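Local coordinates for ABC transporter, substrate-binding protein (Streptococcus pneumoniae, PDB 5G5Y), which binds short- and long-chain fructooligosaccharides, with a preference for tetrasaccharides and larger, as the solute-binding component of the FusABC-MsmK import system, at residues Glu47-Asp52 / Asp65-Val70; Asp71-Ala76 / Met109-Gly114. All coordinates share one frame; numbering follows the deposited sequence.

Contact 1: residues Glu47-Asp52 / Asp65-Val70; sequences EKRNLD and DGASDV. With ZN (zinc ion), chain I.
In both Arg-49 and Asp-65 CG lies anti to the backbone N (chi1 177° in the arginine), which helps bring the ends of the two side chains together: the arginine leaves helix 45-55 and bends at chi3, while the aspartate, from the loop before helix 69-77, swings its carboxylate back toward the helix. NH1 of Arg-49 gives a hydrogen bond of 2.8 Å to OD1 of Asp-65, the contact's one salt bridge. It is a single-pronged grip: the two planes stand 85° apart, and NH1 meets the syn side of OD1 from 27° out of the carboxylate plane. Close by, the methyl of Ala-67 lies 4.2 Å from NH1, small enough to sit against the charged group.

The rest of the guanidinium is held from its own helix. NE and NH2 of Arg-49 both donate to OD1 of Asn-50, the latter over 3.0 Å, and this side-on fork fixes the rotation of the group. About one helical turn after Arg-49, Asp-52 binds a zinc ion through OD1 at 2.1 Å; two waters and one atom from elsewhere are its other ligands, and one of these waters donates to O of Lys-48.

A long side chain ending in a flat group with several N-H donors suits a place between an aspartate and an amide oxygen. Since OD2 of Asp-65 lies near the carboxylate of Asp-308, the buried arginine probably offsets part of that crowding of negative charge.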
ATOM      1  N   GLU A  47      -5.117  15.195  15.729  1.00 23.60           N
ATOM      2  CA  GLU A  47      -5.019  16.099  16.877  1.00 26.25           C
ATOM      3  C   GLU A  47      -6.383  16.498  17.464  1.00 23.18           C
ATOM      4  O   GLU A  47      -6.559  16.490  18.679  1.00 21.07           O
ATOM      5  CB  GLU A  47      -4.214  17.375  16.576  1.00 32.00           C
ATOM      6  CG  GLU A  47      -3.825  18.109  17.866  1.00 39.87           C
ATOM      7  CD  GLU A  47      -3.336  17.138  18.959  1.00 45.94           C
ATOM      8  OE1 GLU A  47      -2.313  16.460  18.682  1.00 49.76           O
ATOM      9  OE2 GLU A  47      -3.988  16.988  20.043  1.00 42.48           O
ATOM     10  N   LYS A  48      -7.328  16.820  16.588  1.00 20.56           N
ATOM     11  CA  LYS A  48      -8.658  17.216  17.018  1.00 20.45           C
ATOM     12  C   LYS A  48      -9.374  16.058  17.720  1.00 20.14           C
ATOM     13  O   LYS A  48      -9.975  16.240  18.772  1.00 21.69           O
ATOM     14  CB  LYS A  48      -9.434  17.781  15.840  1.00 20.71           C
ATOM     15  CG  LYS A  48      -8.867  19.140  15.380  1.00 21.03           C
ATOM     16  CD  LYS A  48      -9.510  19.636  14.107  1.00 22.10           C
ATOM     17  CE  LYS A  48      -8.986  21.013  13.686  1.00 23.72           C
ATOM     18  NZ  LYS A  48      -9.448  21.297  12.301  1.00 25.73           N
ATOM     19  N   ARG A  49      -9.246  14.848  17.159  1.00 22.06           N
ATOM     20  CA  ARG A  49      -9.746  13.631  17.807  1.00 20.32           C
ATOM     21  C   ARG A  49      -9.122  13.407  19.175  1.00 20.95           C
ATOM     22  O   ARG A  49      -9.835  13.189  20.151  1.00 19.68           O
ATOM     23  CB  ARG A  49      -9.512  12.417  16.898  1.00 20.46           C
ATOM     24  CG  ARG A  49      -9.948  11.100  17.525  1.00 21.40           C
ATOM     25  CD  ARG A  49      -9.251   9.907  16.934  1.00 22.92           C
ATOM     26  NE  ARG A  49      -7.834  10.020  17.150  1.00 23.57           N
ATOM     27  CZ  ARG A  49      -6.874   9.585  16.348  1.00 24.49           C
ATOM     28  NH1 ARG A  49      -7.154   8.925  15.242  1.00 28.77           N
ATOM     29  NH2 ARG A  49      -5.604   9.800  16.687  1.00 23.58           N
ATOM     30  N   ASN A  50      -7.792  13.508  19.272  1.00 23.71           N
ATOM     31  CA  ASN A  50      -7.107  13.304  20.562  1.00 23.62           C
ATOM     32  C   ASN A  50      -7.518  14.320  21.655  1.00 23.60           C
ATOM     33  O   ASN A  50      -7.657  13.944  22.834  1.00 24.70           O
ATOM     34  CB  ASN A  50      -5.575  13.282  20.372  1.00 24.51           C
ATOM     35  CG  ASN A  50      -5.087  12.086  19.555  1.00 26.44           C
ATOM     36  OD1 ASN A  50      -5.805  11.087  19.353  1.00 27.16           O
ATOM     37  ND2 ASN A  50      -3.879  12.206  19.032  1.00 25.75           N
ATOM     38  N   LEU A  51      -7.770  15.577  21.268  1.00 23.62           N
ATOM     39  CA  LEU A  51      -8.272  16.594  22.222  1.00 24.59           C
ATOM     40  C   LEU A  51      -9.671  16.269  22.732  1.00 24.31           C
ATOM     41  O   LEU A  51      -9.965  16.429  23.922  1.00 24.23           O
ATOM     42  CB  LEU A  51      -8.282  17.997  21.608  1.00 25.43           C
ATOM     43  CG  LEU A  51      -6.928  18.682  21.543  1.00 28.30           C
ATOM     44  CD1 LEU A  51      -7.021  19.904  20.663  1.00 28.95           C
ATOM     45  CD2 LEU A  51      -6.420  19.030  22.931  1.00 28.07           C
ATOM     46  N   ASP A  52     -10.517  15.773  21.838  1.00 24.49           N
ATOM     47  CA  ASP A  52     -11.848  15.289  22.230  1.00 23.71           C
ATOM     48  C   ASP A  52     -11.804  14.125  23.211  1.00 25.13           C
ATOM     49  O   ASP A  52     -12.556  14.122  24.195  1.00 29.03           O
ATOM     50  CB  ASP A  52     -12.683  14.940  20.976  1.00 24.19           C
ATOM     51  CG  ASP A  52     -13.107  16.164  20.231  1.00 26.21           C
ATOM     52  OD1 ASP A  52     -12.882  17.245  20.798  1.00 26.48           O
ATOM     53  OD2 ASP A  52     -13.635  16.097  19.099  1.00 26.75           O
ATOM     54  N   ASP A  65     -11.550   6.627  11.033  1.00 23.46           N
ATOM     55  CA  ASP A  65     -10.601   6.972  12.077  1.00 27.13           C
ATOM     56  C   ASP A  65      -9.109   6.808  11.776  1.00 31.30           C
ATOM     57  O   ASP A  65      -8.286   7.596  12.298  1.00 33.28           O
ATOM     58  CB  ASP A  65     -10.906   6.108  13.306  1.00 27.56           C
ATOM     59  CG  ASP A  65     -10.065   6.507  14.548  1.00 30.17           C
ATOM     60  OD1 ASP A  65      -9.531   7.675  14.635  1.00 29.39           O
ATOM     61  OD2 ASP A  65      -9.952   5.635  15.429  1.00 25.46           O
ATOM     62  N   GLY A  66      -8.742   5.754  11.063  1.00 28.89           N
ATOM     63  CA  GLY A  66      -7.307   5.469  10.776  1.00 29.52           C
ATOM     64  C   GLY A  66      -6.264   5.410  11.913  1.00 28.52           C
ATOM     65  O   GLY A  66      -5.102   5.705  11.682  1.00 31.98           O
ATOM     66  N   ALA A  67      -6.630   4.999  13.115  1.00 25.27           N
ATOM     67  CA  ALA A  67      -5.669   4.997  14.230  1.00 25.89           C
ATOM     68  C   ALA A  67      -4.599   3.910  14.111  1.00 27.28           C
ATOM     69  O   ALA A  67      -4.841   2.889  13.483  1.00 24.40           O
ATOM     70  CB  ALA A  67      -6.396   4.801  15.518  1.00 26.23           C
ATOM     71  N   SER A  68      -3.447   4.135  14.746  1.00 24.69           N
ATOM     72  CA  SER A  68      -2.391   3.130  14.849  1.00 26.25           C
ATOM     73  C   SER A  68      -2.760   2.023  15.875  1.00 23.58           C
ATOM     74  O   SER A  68      -3.647   2.200  16.729  1.00 21.85           O
ATOM     75  CB  SER A  68      -1.074   3.791  15.258  1.00 25.82           C
ATOM     76  OG  SER A  68      -1.120   4.131  16.637  1.00 26.76           O
ATOM     77  N   ASP A  69      -2.064   0.891  15.786  1.00 21.67           N
ATOM     78  CA  ASP A  69      -2.236  -0.212  16.729  1.00 22.16           C
ATOM     79  C   ASP A  69      -1.953   0.211  18.172  1.00 21.82           C
ATOM     80  O   ASP A  69      -2.687  -0.154  19.086  1.00 21.43           O
ATOM     81  CB  ASP A  69      -1.381  -1.404  16.321  1.00 22.84           C
ATOM     82  CG  ASP A  69      -1.891  -2.064  15.048  1.00 25.44           C
ATOM     83  OD1 ASP A  69      -3.054  -1.776  14.619  1.00 25.54           O
ATOM     84  OD2 ASP A  69      -1.141  -2.865  14.454  1.00 25.52           O
ATOM     85  N   VAL A  70      -0.922   1.028  18.326  1.00 23.21           N
ATOM     86  CA  VAL A  70      -0.575   1.641  19.621  1.00 26.93           C
ATOM     87  C   VAL A  70      -1.758   2.411  20.200  1.00 25.73           C
ATOM     88  O   VAL A  70      -2.081   2.218  21.359  1.00 25.00           O
ATOM     89  CB  VAL A  70       0.661   2.556  19.488  1.00 28.10           C
ATOM     90  CG1 VAL A  70       0.795   3.502  20.674  1.00 31.69           C
ATOM     91  CG2 VAL A  70       1.900   1.694  19.405  1.00 28.79           C
TER
HETATM   92 ZN    ZN I1542     -12.823  19.190  20.053  1.00 33.85          ZN
HETATM   93  O   HOH W   1     -11.048  18.848  19.078  1.00 22.25           O
HETATM   94  O   HOH W   2     -14.784  19.346  20.941  0.40  7.99           O

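Contact 2: residues Asp71-Ala76 / Met109-Gly114; sequences DLMNWA and MTAPDG
Residues 71-76 form a regular stretch of helix 69-77, whereas 109-114 run through the loop after helix 104-109 and turn back on themselves. From Ala-111 to Gly-114 the chain makes a type I beta turn, closed by a 2.9 Å hydrogen bond from N of Gly-114 to O of Ala-111. Pro-112 fits the first corner, as its ring already fixes phi near the -63° found there; Gly-114, with phi 91°, ends the turn in a conformation where a CB would press on the carbonyl O of Asp-113. The backbones stay well apart, CA of Met-73 and CA of Ala-111 being 8.5 Å from each other.

One long side chain spans that gap. CG of Met-73 lies anti to its carbonyl carbon, and a bend at chi2 (-37°) followed by an extended end carries the methyl across to the loop. There CE rests 3.6 Å from CD of Pro-112 and 4.1 Å from CB of Ala-111, so the methyl meets the CD corner of the proline ring and the alanine methyl together. Flexible and unbranched, methionine can reach such a small apolar patch, and the small Ala-111 side chain is consistent with the close approach of CE to the loop. The contact between the segments is wholly apolar.

Polar bonds are also made within the loop: the carboxylate of Asp-113 accepts from N of His-115 and is also hydrogen-bonded to OH of Tyr-117, and Tyr-117 is in turn touched by the Ala-76 side chain. This is plain helix-to-loop packing, a methionine end set against a proline-containing type I turn, and it joins helix 69-77 to the connection between helix 104-109 and strand 121-123.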
ATOM      1  N   ASP A  71      -2.376   3.263  19.373  1.00 26.78           N
ATOM      2  CA  ASP A  71      -3.564   4.066  19.745  1.00 27.48           C
ATOM      3  C   ASP A  71      -4.702   3.156  20.149  1.00 24.55           C
ATOM      4  O   ASP A  71      -5.308   3.363  21.199  1.00 25.07           O
ATOM      5  CB  ASP A  71      -4.095   4.949  18.584  1.00 29.26           C
ATOM      6  CG  ASP A  71      -3.209   6.116  18.219  1.00 33.49           C
ATOM      7  OD1 ASP A  71      -2.482   6.652  19.065  1.00 35.50           O
ATOM      8  OD2 ASP A  71      -3.273   6.531  17.028  1.00 39.40           O
ATOM      9  N   LEU A  72      -5.033   2.157  19.321  1.00 22.93           N
ATOM     10  CA  LEU A  72      -6.156   1.246  19.654  1.00 22.42           C
ATOM     11  C   LEU A  72      -5.966   0.585  21.008  1.00 23.12           C
ATOM     12  O   LEU A  72      -6.897   0.549  21.811  1.00 23.60           O
ATOM     13  CB  LEU A  72      -6.362   0.123  18.601  1.00 22.82           C
ATOM     14  CG  LEU A  72      -6.927   0.581  17.253  1.00 22.75           C
ATOM     15  CD1 LEU A  72      -6.937  -0.617  16.271  1.00 21.05           C
ATOM     16  CD2 LEU A  72      -8.312   1.204  17.395  1.00 21.95           C
ATOM     17  N   MET A  73      -4.753   0.085  21.251  1.00 25.50           N
ATOM     18  CA  MET A  73      -4.397  -0.550  22.527  1.00 28.72           C
ATOM     19  C   MET A  73      -4.533   0.387  23.720  1.00 26.35           C
ATOM     20  O   MET A  73      -5.065  -0.005  24.753  1.00 27.09           O
ATOM     21  CB  MET A  73      -2.960  -1.095  22.496  1.00 33.11           C
ATOM     22  CG  MET A  73      -2.772  -2.384  21.712  1.00 41.91           C
ATOM     23  SD  MET A  73      -4.131  -3.574  21.836  1.00 50.81           S
ATOM     24  CE  MET A  73      -3.112  -5.006  21.441  1.00 48.61           C
ATOM     25  N   ASN A  74      -4.024   1.606  23.575  1.00 26.94           N
ATOM     26  CA  ASN A  74      -4.181   2.595  24.632  1.00 26.61           C
ATOM     27  C   ASN A  74      -5.664   2.856  24.905  1.00 25.17           C
ATOM     28  O   ASN A  74      -6.088   2.830  26.054  1.00 24.60           O
ATOM     29  CB  ASN A  74      -3.480   3.892  24.273  1.00 29.03           C
ATOM     30  CG  ASN A  74      -2.013   3.874  24.620  1.00 36.98           C
ATOM     31  OD1 ASN A  74      -1.573   3.151  25.540  1.00 41.47           O
ATOM     32  ND2 ASN A  74      -1.228   4.656  23.876  1.00 38.01           N
ATOM     33  N   TRP A  75      -6.448   3.078  23.851  1.00 22.98           N
ATOM     34  CA  TRP A  75      -7.868   3.396  24.032  1.00 23.40           C
ATOM     35  C   TRP A  75      -8.649   2.245  24.653  1.00 23.46           C
ATOM     36  O   TRP A  75      -9.539   2.474  25.479  1.00 24.71           O
ATOM     37  CB  TRP A  75      -8.533   3.789  22.726  1.00 22.88           C
ATOM     38  CG  TRP A  75      -8.005   5.016  22.126  1.00 22.89           C
ATOM     39  CD1 TRP A  75      -7.321   6.019  22.760  1.00 22.77           C
ATOM     40  CD2 TRP A  75      -8.092   5.403  20.739  1.00 22.62           C
ATOM     41  NE1 TRP A  75      -6.979   6.999  21.851  1.00 23.08           N
ATOM     42  CE2 TRP A  75      -7.431   6.649  20.608  1.00 21.79           C
ATOM     43  CE3 TRP A  75      -8.620   4.800  19.597  1.00 22.00           C
ATOM     44  CZ2 TRP A  75      -7.323   7.321  19.385  1.00 21.54           C
ATOM     45  CZ3 TRP A  75      -8.548   5.474  18.387  1.00 23.86           C
ATOM     46  CH2 TRP A  75      -7.887   6.722  18.283  1.00 23.34           C
ATOM     47  N   ALA A  76      -8.318   1.029  24.245  1.00 24.01           N
ATOM     48  CA  ALA A  76      -8.916  -0.182  24.833  1.00 26.54           C
ATOM     49  C   ALA A  76      -8.571  -0.312  26.310  1.00 28.13           C
ATOM     50  O   ALA A  76      -9.464  -0.493  27.152  1.00 29.12           O
ATOM     51  CB  ALA A  76      -8.457  -1.424  24.085  1.00 26.04           C
ATOM     52  N   MET A 109      -8.090  -8.740  12.509  1.00 17.49           N
ATOM     53  CA  MET A 109      -8.927  -7.850  13.271  1.00 17.37           C
ATOM     54  C   MET A 109      -8.784  -8.071  14.776  1.00 17.21           C
ATOM     55  O   MET A 109      -9.103  -7.181  15.564  1.00 17.71           O
ATOM     56  CB  MET A 109     -10.385  -7.994  12.847  1.00 17.45           C
ATOM     57  CG  MET A 109     -10.678  -7.513  11.436  1.00 17.90           C
ATOM     58  SD  MET A 109     -12.333  -8.029  10.924  1.00 19.46           S
ATOM     59  CE  MET A 109     -13.405  -7.282  12.127  1.00 18.63           C
ATOM     60  N   THR A 110      -8.269  -9.226  15.178  1.00 17.34           N
ATOM     61  CA  THR A 110      -8.329  -9.671  16.584  1.00 19.05           C
ATOM     62  C   THR A 110      -7.045  -9.326  17.324  1.00 18.85           C
ATOM     63  O   THR A 110      -5.979  -9.708  16.875  1.00 20.53           O
ATOM     64  CB  THR A 110      -8.576 -11.196  16.621  1.00 19.00           C
ATOM     65  OG1 THR A 110      -9.830 -11.487  15.999  1.00 18.16           O
ATOM     66  CG2 THR A 110      -8.666 -11.713  18.024  1.00 21.06           C
ATOM     67  N   ALA A 111      -7.160  -8.630  18.452  1.00 18.75           N
ATOM     68  CA  ALA A 111      -6.004  -8.268  19.280  1.00 19.19           C
ATOM     69  C   ALA A 111      -5.450  -9.505  19.985  1.00 20.83           C
ATOM     70  O   ALA A 111      -6.151 -10.509  20.091  1.00 19.53           O
ATOM     71  CB  ALA A 111      -6.391  -7.198  20.259  1.00 20.30           C
ATOM     72  N   PRO A 112      -4.187  -9.470  20.441  1.00 24.25           N
ATOM     73  CA  PRO A 112      -3.763 -10.709  21.106  1.00 26.43           C
ATOM     74  C   PRO A 112      -4.560 -11.048  22.393  1.00 24.90           C
ATOM     75  O   PRO A 112      -4.574 -12.190  22.752  1.00 28.23           O
ATOM     76  CB  PRO A 112      -2.269 -10.480  21.388  1.00 29.27           C
ATOM     77  CG  PRO A 112      -1.877  -9.325  20.521  1.00 28.12           C
ATOM     78  CD  PRO A 112      -3.102  -8.473  20.405  1.00 26.47           C
ATOM     79  N   ASP A 113      -5.274 -10.113  23.012  1.00 25.01           N
ATOM     80  CA  ASP A 113      -6.171 -10.451  24.150  1.00 24.51           C
ATOM     81  C   ASP A 113      -7.447 -11.234  23.729  1.00 24.21           C
ATOM     82  O   ASP A 113      -8.242 -11.616  24.586  1.00 21.83           O
ATOM     83  CB  ASP A 113      -6.511  -9.203  25.018  1.00 25.88           C
ATOM     84  CG  ASP A 113      -7.461  -8.177  24.307  1.00 27.79           C
ATOM     85  OD1 ASP A 113      -7.842  -8.429  23.141  1.00 24.66           O
ATOM     86  OD2 ASP A 113      -7.829  -7.114  24.907  1.00 27.27           O
ATOM     87  N   GLY A 114      -7.645 -11.472  22.422  1.00 22.07           N
ATOM     88  CA  GLY A 114      -8.832 -12.139  21.938  1.00 21.35           C
ATOM     89  C   GLY A 114      -9.999 -11.231  21.565  1.00 19.93           C
ATOM     90  O   GLY A 114     -10.945 -11.711  21.004  1.00 20.55           O
TER

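The two contacts follow one another in sequence, with centres 14 Å apart. Helix 69-77 is common to both: the loop before it, with Asp-71 and Trp-75 on the helix, packs on helix 45-55, while Met-73 reaches the loop after helix 104-109. Trp-75, on the helix segment of contact 2, packs against contact 1, its CZ3 lying 3.3 Å from OD2 of Asp-65 and its CH2 3.5 Å from NE of Arg-49. Helix 69-77 is thus packed between earlier and later parts of the chain. Contact 1 approaches the substrate-binding Lys-309, about 6 Å from the Asp-65 side chain, whereas contact 2 lies away from the sugar site.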